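Local coordinates for protein exotoxin type A (Streptococcus pyogenes phage T12, PDB 1FNU) that probably acts as a secreted superantigen toxin of the staphylococcal and streptococcal family, known as the scarlet fever toxin, at residues A[140-145]-A[172-177]. Residues are numbered along the deposited sequence; the frame is centred on the assembly and turned at random.
Sequences VTAQEL and IKFIPK
With CG opposite the carbonyl carbon (chi1 -77°), the ring of Phe174 leaves strand 169-176 and reaches the first turn of helix 142-157, where Ala142 and Leu145 receive it. Leu145 adopts a similar first torsion, chi1 -63°, with CG beside its own backbone N. The methyl of Ala142 sits over one face, displaced toward the rim, in a CH-pi contact with CB 4.1 Å from the ring centroid and 19° off its normal. Leu145 comes instead to the edge: its CB, placed by the helix backbone, lies near the ring plane, 3.9 Å from Phe174 CE1, and its CD1 approaches the same carbon. From the methyl's side of the ring, the carbonyl O of Ala142 passes obliquely beyond the rim, 3.6 Å from Phe174 CZ, a van der Waals approach. Thr141 is the N-cap, its OG1 accepting from Glu144 N at 3.0 Å. Beyond the segments, Phe182 meets the Phe174 ring, Ile214 of strand 212-219 touches it, and Ile133 packs on Leu145. The helix of the beta-grasp domain is thus seated against its mixed sheet. No hydrogen bond crosses between the two segments; the contact is chiefly apolar, resting on burial of methyl, leucine and phenyl ring and on their van der Waals fit.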
loop_
_atom_site.group_PDB
_atom_site.type_symbol
_atom_site.label_atom_id
_atom_site.label_comp_id
_atom_site.label_asym_id
_atom_site.label_seq_id
_atom_site.Cartn_x
_atom_site.Cartn_y
_atom_site.Cartn_z
ATOM N N VAL A 140 -26.393 1.385 22.299
ATOM C CA VAL A 140 -25.931 1.873 20.998
ATOM C C VAL A 140 -24.511 2.358 21.077
ATOM O O VAL A 140 -24.108 2.870 22.131
ATOM C CB VAL A 140 -26.769 3.051 20.611
ATOM C CG1 VAL A 140 -28.160 2.610 20.523
ATOM C CG2 VAL A 140 -26.726 4.074 21.671
ATOM N N THR A 141 -23.727 2.206 20.014
ATOM C CA THR A 141 -22.377 2.750 20.136
ATOM C C THR A 141 -22.437 4.265 20.072
ATOM O O THR A 141 -23.334 4.810 19.499
ATOM C CB THR A 141 -21.370 2.278 19.023
ATOM O OG1 THR A 141 -21.722 2.864 17.777
ATOM C CG2 THR A 141 -21.369 0.739 18.901
ATOM N N ALA A 142 -21.493 4.929 20.745
ATOM C CA ALA A 142 -21.383 6.398 20.690
ATOM C C ALA A 142 -21.202 6.738 19.149
ATOM O O ALA A 142 -21.760 7.724 18.600
ATOM C CB ALA A 142 -20.138 6.823 21.482
ATOM N N GLN A 143 -20.425 5.896 18.466
ATOM C CA GLN A 143 -20.227 6.109 17.061
ATOM C C GLN A 143 -21.554 6.335 16.311
ATOM O O GLN A 143 -21.749 7.317 15.530
ATOM C CB GLN A 143 -19.446 4.903 16.436
ATOM C CG GLN A 143 -19.089 5.123 14.948
ATOM C CD GLN A 143 -18.335 4.020 14.289
ATOM O OE1 GLN A 143 -18.071 2.981 14.880
ATOM N NE2 GLN A 143 -17.996 4.221 13.027
ATOM N N GLU A 144 -22.484 5.428 16.495
ATOM C CA GLU A 144 -23.714 5.595 15.762
ATOM C C GLU A 144 -24.417 6.959 16.040
ATOM O O GLU A 144 -24.933 7.657 15.136
ATOM C CB GLU A 144 -24.656 4.415 16.063
ATOM C CG GLU A 144 -26.088 4.680 15.733
ATOM C CD GLU A 144 -27.006 3.446 15.954
ATOM O OE1 GLU A 144 -26.483 2.323 16.145
ATOM O OE2 GLU A 144 -28.259 3.601 15.906
ATOM N N LEU A 145 -24.377 7.360 17.286
ATOM C CA LEU A 145 -25.079 8.601 17.662
ATOM C C LEU A 145 -24.373 9.844 17.137
ATOM O O LEU A 145 -25.043 10.784 16.696
ATOM C CB LEU A 145 -25.202 8.635 19.153
ATOM C CG LEU A 145 -26.060 7.462 19.659
ATOM C CD1 LEU A 145 -26.017 7.561 21.128
ATOM C CD2 LEU A 145 -27.448 7.514 19.270
ATOM N N ILE A 172 -18.232 16.793 20.781
ATOM C CA ILE A 172 -19.515 16.221 21.179
ATOM C C ILE A 172 -19.172 15.482 22.465
ATOM O O ILE A 172 -18.115 14.825 22.556
ATOM C CB ILE A 172 -20.042 15.285 20.112
ATOM C CG1 ILE A 172 -21.391 14.713 20.561
ATOM C CG2 ILE A 172 -19.006 14.193 19.834
ATOM C CD1 ILE A 172 -22.079 13.928 19.502
ATOM N N LYS A 173 -20.043 15.623 23.450
ATOM C CA LYS A 173 -19.816 15.043 24.767
ATOM C C LYS A 173 -20.940 14.104 25.093
ATOM O O LYS A 173 -22.099 14.423 24.918
ATOM C CB LYS A 173 -19.747 16.143 25.836
ATOM C CG LYS A 173 -19.739 15.648 27.297
ATOM C CD LYS A 173 -19.700 16.812 28.322
ATOM C CE LYS A 173 -19.607 16.305 29.797
ATOM N NZ LYS A 173 -19.169 17.378 30.833
ATOM N N PHE A 174 -20.553 12.916 25.518
ATOM C CA PHE A 174 -21.493 11.880 25.866
ATOM C C PHE A 174 -21.504 11.766 27.406
ATOM O O PHE A 174 -20.450 11.709 28.070
ATOM C CB PHE A 174 -21.085 10.586 25.175
ATOM C CG PHE A 174 -21.424 10.538 23.713
ATOM C CD1 PHE A 174 -22.719 10.346 23.315
ATOM C CD2 PHE A 174 -20.420 10.688 22.729
ATOM C CE1 PHE A 174 -23.047 10.294 21.971
ATOM C CE2 PHE A 174 -20.721 10.635 21.402
ATOM C CZ PHE A 174 -22.046 10.437 21.011
ATOM N N ILE A 175 -22.714 11.774 27.966
ATOM C CA ILE A 175 -22.880 11.688 29.414
ATOM C C ILE A 175 -23.767 10.475 29.751
ATOM O O ILE A 175 -24.994 10.562 29.666
ATOM C CB ILE A 175 -23.513 12.966 29.943
ATOM C CG1 ILE A 175 -22.845 14.187 29.283
ATOM C CG2 ILE A 175 -23.259 13.059 31.493
ATOM C CD1 ILE A 175 -23.687 15.356 29.396
ATOM N N PRO A 176 -23.144 9.327 30.104
ATOM C CA PRO A 176 -23.809 8.059 30.451
ATOM C C PRO A 176 -24.273 8.132 31.913
ATOM O O PRO A 176 -23.463 8.427 32.777
ATOM C CB PRO A 176 -22.685 7.021 30.287
ATOM C CG PRO A 176 -21.517 7.807 29.696
ATOM C CD PRO A 176 -21.703 9.172 30.295
ATOM N N LYS A 177 -25.540 7.845 32.195
ATOM C CA LYS A 177 -26.104 7.899 33.581
ATOM C C LYS A 177 -25.092 7.760 34.671
ATOM O O LYS A 177 -24.929 8.618 35.531
ATOM C CB LYS A 177 -27.097 6.767 33.767
ATOM C CG LYS A 177 -26.714 5.720 34.842
ATOM C CD LYS A 177 -27.607 4.502 34.789
ATOM C CE LYS A 177 -28.996 4.870 35.036
ATOM N NZ LYS A 177 -29.379 5.962 34.109
#